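Local structure of type III restriction-modification enzyme EcoP15I Res subunit (Escherichia coli, 4ZCF) at residues Ile107-Ile119 / Val219-Phe231. The protein cleaves DNA as the restriction subunit of a type III restriction-modification enzyme, working with the Mod subunit and carrying an ATP-binding helicase-type domain and an endonuclease domain. Numbering follows the deposited sequence.
With AMP (adenosine monophosphate), chain H; nucleotides of chain E; nucleotides of chain D.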
loop_
_atom_site.group_PDB
_atom_site.type_symbol
_atom_site.label_atom_id
_atom_site.label_comp_id
_atom_site.label_asym_id
_atom_site.label_seq_id
_atom_site.Cartn_x
_atom_site.Cartn_y
_atom_site.Cartn_z
ATOM N N ILE C 107 -1.199 -30.357 -1.816
ATOM C CA ILE C 107 -1.615 -29.479 -0.731
ATOM C C ILE C 107 -0.763 -28.212 -0.992
ATOM O O ILE C 107 0.460 -28.312 -1.112
ATOM C CB ILE C 107 -1.381 -30.113 0.679
ATOM C CG1 ILE C 107 -2.007 -31.533 0.815
ATOM C CG2 ILE C 107 -1.822 -29.171 1.817
ATOM C CD1 ILE C 107 -3.572 -31.629 0.868
ATOM N N ASN C 108 -1.418 -27.055 -1.199
ATOM C CA ASN C 108 -0.692 -25.831 -1.544
ATOM C C ASN C 108 -0.886 -24.652 -0.577
ATOM O O ASN C 108 -0.355 -23.564 -0.820
ATOM C CB ASN C 108 -0.985 -25.434 -3.008
ATOM C CG ASN C 108 -2.394 -24.969 -3.265
ATOM O OD1 ASN C 108 -3.376 -25.643 -2.924
ATOM N ND2 ASN C 108 -2.521 -23.821 -3.923
ATOM N N LYS C 109 -1.657 -24.867 0.499
ATOM C CA LYS C 109 -1.960 -23.850 1.496
ATOM C C LYS C 109 -1.746 -24.377 2.909
ATOM O O LYS C 109 -2.366 -25.360 3.319
ATOM C CB LYS C 109 -3.352 -23.239 1.263
ATOM C CG LYS C 109 -3.321 -22.209 0.136
ATOM C CD LYS C 109 -4.573 -21.408 0.000
ATOM C CE LYS C 109 -4.526 -20.680 -1.320
ATOM N NZ LYS C 109 -5.761 -19.864 -1.542
ATOM N N PHE C 110 -0.792 -23.754 3.619
ATOM C CA PHE C 110 -0.356 -24.148 4.960
ATOM C C PHE C 110 -0.281 -22.935 5.890
ATOM O O PHE C 110 0.120 -21.853 5.464
ATOM C CB PHE C 110 1.047 -24.809 4.891
ATOM C CG PHE C 110 1.221 -25.926 3.884
ATOM C CD1 PHE C 110 1.521 -25.648 2.553
ATOM C CD2 PHE C 110 1.149 -27.253 4.276
ATOM C CE1 PHE C 110 1.659 -26.683 1.616
ATOM C CE2 PHE C 110 1.308 -28.289 3.344
ATOM C CZ PHE C 110 1.563 -27.997 2.021
ATOM N N ILE C 111 -0.631 -23.137 7.167
ATOM C CA ILE C 111 -0.529 -22.109 8.204
ATOM C C ILE C 111 0.617 -22.525 9.162
ATOM O O ILE C 111 0.561 -23.623 9.730
ATOM C CB ILE C 111 -1.877 -21.793 8.944
ATOM C CG1 ILE C 111 -3.020 -21.501 7.933
ATOM C CG2 ILE C 111 -1.687 -20.612 9.914
ATOM C CD1 ILE C 111 -4.494 -21.294 8.541
ATOM N N ILE C 112 1.672 -21.680 9.282
ATOM C CA ILE C 112 2.791 -21.907 10.202
ATOM C C ILE C 112 2.467 -21.090 11.441
ATOM O O ILE C 112 2.502 -19.849 11.376
ATOM C CB ILE C 112 4.199 -21.503 9.651
ATOM C CG1 ILE C 112 4.603 -22.337 8.433
ATOM C CG2 ILE C 112 5.272 -21.597 10.759
ATOM C CD1 ILE C 112 5.787 -21.744 7.674
ATOM N N ILE C 113 2.153 -21.772 12.562
ATOM C CA ILE C 113 1.836 -21.076 13.797
ATOM C C ILE C 113 3.054 -21.017 14.742
ATOM O O ILE C 113 3.646 -22.049 15.082
ATOM C CB ILE C 113 0.480 -21.491 14.415
ATOM C CG1 ILE C 113 -0.618 -21.463 13.322
ATOM C CG2 ILE C 113 0.114 -20.566 15.608
ATOM C CD1 ILE C 113 -2.025 -21.861 13.695
ATOM N N VAL C 114 3.481 -19.781 15.066
ATOM C CA VAL C 114 4.667 -19.517 15.883
ATOM C C VAL C 114 4.268 -18.845 17.204
ATOM O O VAL C 114 3.211 -18.229 17.245
ATOM C CB VAL C 114 5.833 -18.803 15.108
ATOM C CG1 VAL C 114 6.354 -19.668 13.957
ATOM C CG2 VAL C 114 5.442 -17.406 14.623
ATOM N N PRO C 115 4.989 -19.024 18.327
ATOM C CA PRO C 115 4.496 -18.441 19.586
ATOM C C PRO C 115 5.042 -17.056 19.954
ATOM O O PRO C 115 4.537 -16.428 20.902
ATOM C CB PRO C 115 4.965 -19.466 20.617
ATOM C CG PRO C 115 6.258 -20.017 20.038
ATOM C CD PRO C 115 6.229 -19.807 18.547
ATOM N N THR C 116 6.088 -16.601 19.221
ATOM C CA THR C 116 6.926 -15.442 19.515
ATOM C C THR C 116 7.313 -14.611 18.277
ATOM O O THR C 116 7.369 -15.152 17.173
ATOM C CB THR C 116 8.103 -15.998 20.366
ATOM O OG1 THR C 116 7.932 -15.690 21.754
ATOM C CG2 THR C 116 9.463 -15.653 19.855
ATOM N N LEU C 117 7.563 -13.293 18.462
ATOM C CA LEU C 117 7.970 -12.400 17.374
ATOM C C LEU C 117 9.355 -12.721 16.830
ATOM O O LEU C 117 9.572 -12.567 15.625
ATOM C CB LEU C 117 7.904 -10.928 17.779
ATOM C CG LEU C 117 6.527 -10.322 17.988
ATOM C CD1 LEU C 117 6.655 -8.919 18.541
ATOM C CD2 LEU C 117 5.668 -10.374 16.709
ATOM N N SER C 118 10.285 -13.163 17.707
ATOM C CA SER C 118 11.654 -13.542 17.334
ATOM C C SER C 118 11.658 -14.809 16.456
ATOM O O SER C 118 12.425 -14.896 15.494
ATOM C CB SER C 118 12.507 -13.775 18.575
ATOM O OG SER C 118 12.384 -12.735 19.530
ATOM N N ILE C 119 10.815 -15.789 16.799
ATOM C CA ILE C 119 10.648 -17.005 16.012
ATOM C C ILE C 119 9.937 -16.605 14.696
ATOM O O ILE C 119 10.322 -17.097 13.640
ATOM C CB ILE C 119 9.918 -18.138 16.803
ATOM C CG1 ILE C 119 10.724 -18.573 18.052
ATOM C CG2 ILE C 119 9.609 -19.345 15.902
ATOM C CD1 ILE C 119 9.928 -19.528 19.070
ATOM N N VAL C 219 -10.402 -22.758 3.584
ATOM C CA VAL C 219 -9.220 -23.033 2.764
ATOM C C VAL C 219 -8.757 -24.512 2.975
ATOM O O VAL C 219 -8.007 -25.051 2.150
ATOM C CB VAL C 219 -8.141 -21.950 3.073
ATOM C CG1 VAL C 219 -6.722 -22.501 3.125
ATOM C CG2 VAL C 219 -8.242 -20.790 2.096
ATOM N N LYS C 220 -9.279 -25.171 4.049
ATOM C CA LYS C 220 -8.991 -26.541 4.484
ATOM C C LYS C 220 -7.483 -26.634 4.718
ATOM O O LYS C 220 -6.768 -27.211 3.905
ATOM C CB LYS C 220 -9.525 -27.594 3.480
ATOM C CG LYS C 220 -11.044 -27.622 3.329
ATOM C CD LYS C 220 -11.431 -28.379 2.059
ATOM C CE LYS C 220 -12.767 -27.953 1.486
ATOM N NZ LYS C 220 -12.763 -27.976 -0.005
ATOM N N PRO C 221 -6.948 -25.981 5.771
ATOM C CA PRO C 221 -5.482 -25.927 5.908
ATOM C C PRO C 221 -4.770 -27.065 6.632
ATOM O O PRO C 221 -5.376 -27.803 7.412
ATOM C CB PRO C 221 -5.260 -24.591 6.622
ATOM C CG PRO C 221 -6.492 -24.396 7.439
ATOM C CD PRO C 221 -7.614 -25.181 6.822
ATOM N N PHE C 222 -3.448 -27.146 6.402
ATOM C CA PHE C 222 -2.507 -28.038 7.078
ATOM C C PHE C 222 -1.701 -27.111 8.000
ATOM O O PHE C 222 -1.054 -26.175 7.519
ATOM C CB PHE C 222 -1.596 -28.773 6.058
ATOM C CG PHE C 222 -2.047 -30.174 5.703
ATOM C CD1 PHE C 222 -3.264 -30.394 5.073
ATOM C CD2 PHE C 222 -1.261 -31.274 6.018
ATOM C CE1 PHE C 222 -3.676 -31.687 4.750
ATOM C CE2 PHE C 222 -1.677 -32.567 5.693
ATOM C CZ PHE C 222 -2.885 -32.766 5.072
ATOM N N ILE C 223 -1.810 -27.317 9.324
ATOM C CA ILE C 223 -1.170 -26.449 10.316
ATOM C C ILE C 223 0.047 -27.045 10.978
ATOM O O ILE C 223 -0.040 -28.139 11.511
ATOM C CB ILE C 223 -2.172 -25.902 11.372
ATOM C CG1 ILE C 223 -3.391 -25.223 10.717
ATOM C CG2 ILE C 223 -1.462 -24.978 12.369
ATOM C CD1 ILE C 223 -4.396 -24.691 11.682
ATOM N N ILE C 224 1.152 -26.264 11.012
ATOM C CA ILE C 224 2.426 -26.559 11.655
ATOM C C ILE C 224 2.498 -25.772 12.972
ATOM O O ILE C 224 2.259 -24.564 12.974
ATOM C CB ILE C 224 3.620 -26.168 10.725
ATOM C CG1 ILE C 224 3.527 -26.780 9.293
ATOM C CG2 ILE C 224 5.001 -26.365 11.392
ATOM C CD1 ILE C 224 3.699 -28.292 9.144
ATOM N N ILE C 225 2.869 -26.440 14.075
ATOM C CA ILE C 225 3.070 -25.790 15.363
ATOM C C ILE C 225 4.531 -25.885 15.793
ATOM O O ILE C 225 5.055 -26.988 15.977
ATOM C CB ILE C 225 2.031 -26.184 16.451
ATOM C CG1 ILE C 225 0.752 -25.351 16.260
ATOM C CG2 ILE C 225 2.573 -25.940 17.879
ATOM C CD1 ILE C 225 -0.322 -26.044 15.790
ATOM N N ASP C 226 5.183 -24.701 15.908
ATOM C CA ASP C 226 6.566 -24.493 16.321
ATOM C C ASP C 226 6.565 -24.283 17.832
ATOM O O ASP C 226 5.868 -23.389 18.324
ATOM C CB ASP C 226 7.137 -23.256 15.601
ATOM C CG ASP C 226 8.643 -23.243 15.439
ATOM O OD1 ASP C 226 9.346 -23.238 16.460
ATOM O OD2 ASP C 226 9.112 -23.153 14.289
ATOM N N GLU C 227 7.336 -25.111 18.567
ATOM C CA GLU C 227 7.437 -25.135 20.046
ATOM C C GLU C 227 6.028 -25.397 20.630
ATOM O O GLU C 227 5.347 -24.447 21.013
ATOM C CB GLU C 227 8.109 -23.863 20.635
ATOM C CG GLU C 227 9.279 -23.295 19.835
ATOM C CD GLU C 227 10.631 -23.982 19.916
ATOM O OE1 GLU C 227 10.689 -25.191 20.242
ATOM O OE2 GLU C 227 11.641 -23.308 19.603
ATOM N N PRO C 228 5.529 -26.666 20.609
ATOM C CA PRO C 228 4.137 -26.914 21.029
ATOM C C PRO C 228 3.834 -26.711 22.497
ATOM O O PRO C 228 2.661 -26.653 22.867
ATOM C CB PRO C 228 3.876 -28.349 20.567
ATOM C CG PRO C 228 5.201 -28.979 20.527
ATOM C CD PRO C 228 6.185 -27.917 20.172
ATOM N N HIS C 229 4.891 -26.611 23.323
ATOM C CA HIS C 229 4.828 -26.396 24.762
ATOM C C HIS C 229 4.365 -24.973 25.110
ATOM O O HIS C 229 4.060 -24.700 26.270
ATOM C CB HIS C 229 6.197 -26.697 25.399
ATOM C CG HIS C 229 7.329 -25.841 24.907
ATOM N ND1 HIS C 229 7.863 -24.829 25.691
ATOM C CD2 HIS C 229 8.044 -25.923 23.757
ATOM C CE1 HIS C 229 8.867 -24.321 24.992
ATOM N NE2 HIS C 229 9.018 -24.948 23.822
ATOM N N ARG C 230 4.327 -24.076 24.112
ATOM C CA ARG C 230 3.920 -22.686 24.260
ATOM C C ARG C 230 2.471 -22.478 23.810
ATOM O O ARG C 230 1.957 -21.352 23.805
ATOM C CB ARG C 230 4.899 -21.771 23.529
ATOM C CG ARG C 230 6.174 -21.510 24.323
ATOM C CD ARG C 230 7.119 -20.647 23.504
ATOM N NE ARG C 230 8.021 -19.824 24.313
ATOM C CZ ARG C 230 7.666 -18.718 24.960
ATOM N NH1 ARG C 230 6.404 -18.305 24.945
ATOM N NH2 ARG C 230 8.562 -18.037 25.661
ATOM N N PHE C 231 1.802 -23.592 23.497
ATOM C CA PHE C 231 0.402 -23.655 23.080
ATOM C C PHE C 231 -0.275 -24.734 23.946
ATOM O O PHE C 231 -0.555 -25.823 23.436
ATOM C CB PHE C 231 0.299 -24.001 21.579
ATOM C CG PHE C 231 1.011 -23.056 20.637
ATOM C CD1 PHE C 231 2.376 -23.187 20.390
ATOM C CD2 PHE C 231 0.310 -22.075 19.950
ATOM C CE1 PHE C 231 3.025 -22.328 19.506
ATOM C CE2 PHE C 231 0.960 -21.227 19.058
ATOM C CZ PHE C 231 2.311 -21.362 18.840
HETATM P P AMP H . 12.766 -21.820 15.081
HETATM O O1P AMP H . 12.259 -21.506 16.437
HETATM O O2P AMP H . 12.874 -23.300 15.088
HETATM O O3P AMP H . 11.615 -21.556 14.181
HETATM O "O5'" AMP H . 14.081 -21.017 14.668
HETATM C "C5'" AMP H . 15.255 -21.712 14.283
HETATM C "C4'" AMP H . 16.016 -20.974 13.229
HETATM O "O4'" AMP H . 17.202 -21.721 12.840
HETATM C "C3'" AMP H . 15.200 -20.838 11.991
HETATM O "O3'" AMP H . 14.498 -19.596 12.033
HETATM C "C2'" AMP H . 16.148 -20.935 10.866
HETATM O "O2'" AMP H . 16.602 -19.632 10.470
HETATM C "C1'" AMP H . 17.321 -21.699 11.388
HETATM N N9 AMP H . 17.456 -22.993 10.850
HETATM C C8 AMP H . 16.599 -23.967 11.087
HETATM N N7 AMP H . 17.017 -25.104 10.466
HETATM C C5 AMP H . 18.296 -24.767 9.828
HETATM C C6 AMP H . 19.290 -25.413 9.039
HETATM N N6 AMP H . 19.158 -26.779 8.681
HETATM N N1 AMP H . 20.368 -24.696 8.629
HETATM C C2 AMP H . 20.518 -23.415 8.932
HETATM N N3 AMP H . 19.632 -22.745 9.663
HETATM C C4 AMP H . 18.516 -23.347 10.139
ATOM P P DA E 5 7.254 -11.147 21.969
ATOM O OP1 DA E 5 7.777 -12.427 21.424
ATOM O OP2 DA E 5 8.018 -9.904 21.687
ATOM O "O5'" DA E 5 5.741 -11.031 21.479
ATOM C "C5'" DA E 5 4.980 -9.958 21.958
ATOM C "C4'" DA E 5 3.517 -10.030 21.560
ATOM O "O4'" DA E 5 2.750 -9.816 22.771
ATOM C "C3'" DA E 5 3.119 -8.937 20.564
ATOM O "O3'" DA E 5 2.345 -9.481 19.468
ATOM C "C2'" DA E 5 2.364 -7.906 21.400
ATOM C "C1'" DA E 5 2.033 -8.602 22.718
ATOM N N9 DA E 5 2.247 -7.796 23.934
ATOM C C8 DA E 5 3.428 -7.253 24.406
ATOM N N7 DA E 5 3.280 -6.534 25.496
ATOM C C5 DA E 5 1.909 -6.616 25.769
ATOM C C6 DA E 5 1.074 -6.060 26.777
ATOM N N6 DA E 5 1.537 -5.335 27.805
ATOM N N1 DA E 5 -0.249 -6.384 26.773
ATOM C C2 DA E 5 -0.751 -7.107 25.769
ATOM N N3 DA E 5 -0.059 -7.669 24.779
ATOM C C4 DA E 5 1.263 -7.395 24.831
ATOM P P DT D 20 -2.485 -19.193 26.534
ATOM O OP1 DT D 20 -2.696 -20.146 25.427
ATOM O OP2 DT D 20 -3.282 -19.347 27.772
ATOM O "O5'" DT D 20 -0.939 -19.193 26.935
ATOM C "C5'" DT D 20 0.045 -19.193 25.915
ATOM C "C4'" DT D 20 1.426 -19.049 26.522
ATOM O "O4'" DT D 20 1.478 -17.818 27.287
ATOM C "C3'" DT D 20 1.832 -20.181 27.458
ATOM O "O3'" DT D 20 3.090 -20.691 27.068
ATOM C "C2'" DT D 20 1.890 -19.561 28.847
ATOM C "C1'" DT D 20 2.040 -18.069 28.562
ATOM N N1 DT D 20 1.438 -17.153 29.610
ATOM C C2 DT D 20 2.273 -16.320 30.342
ATOM O O2 DT D 20 3.487 -16.255 30.192
ATOM N N3 DT D 20 1.620 -15.540 31.274
ATOM C C4 DT D 20 0.259 -15.528 31.565
ATOM O O4 DT D 20 -0.141 -14.775 32.458
ATOM C C5 DT D 20 -0.552 -16.431 30.761
ATOM C C7 DT D 20 -2.041 -16.526 30.927
ATOM C C6 DT D 20 0.072 -17.186 29.849
#
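Two neighbouring parallel strands in the seven-stranded sheet of the first helicase-type P-loop domain, 109-113 and 222-226, run into the AMP site; Asp226 and Glu227 open the sequence Asp-Glu-Pro-His, in the place of the helicase DExH box (motif II). A ladder of four backbone hydrogen bonds joins the strands, ending with Asp226 N to Ile113 O at 3.2 Å, almost straight at 175°. On one face of the sheet Ile113 CD1 meets Ile223 CG2; on the other, Phe110 CD2 lies against Phe222 CB at 3.6 Å. With its CG anti to the backbone N (chi1 -155°), Asp226 turns its carboxylate to the phosphate, OD2 3.0 Å from AMP O3P, while Tyr94 OH hydrogen-bonds the same oxygen. With an alanine here the carboxylate is gone, which would probably leave Tyr94 OH without this partner and open a gap beside the phosphate. Ile119 CG2 also approaches AMP O3P, at 3.4 Å, and Glu227 forms a salt bridge with Lys90. Beyond the strands, Pro115 lays CB on Phe231 CE1 and CG on Arg230 CD, both at 3.6 Å, and Leu117 N, at the start of helix 117-128, donates to OP1 of DA5 of chain E at 3.1 Å.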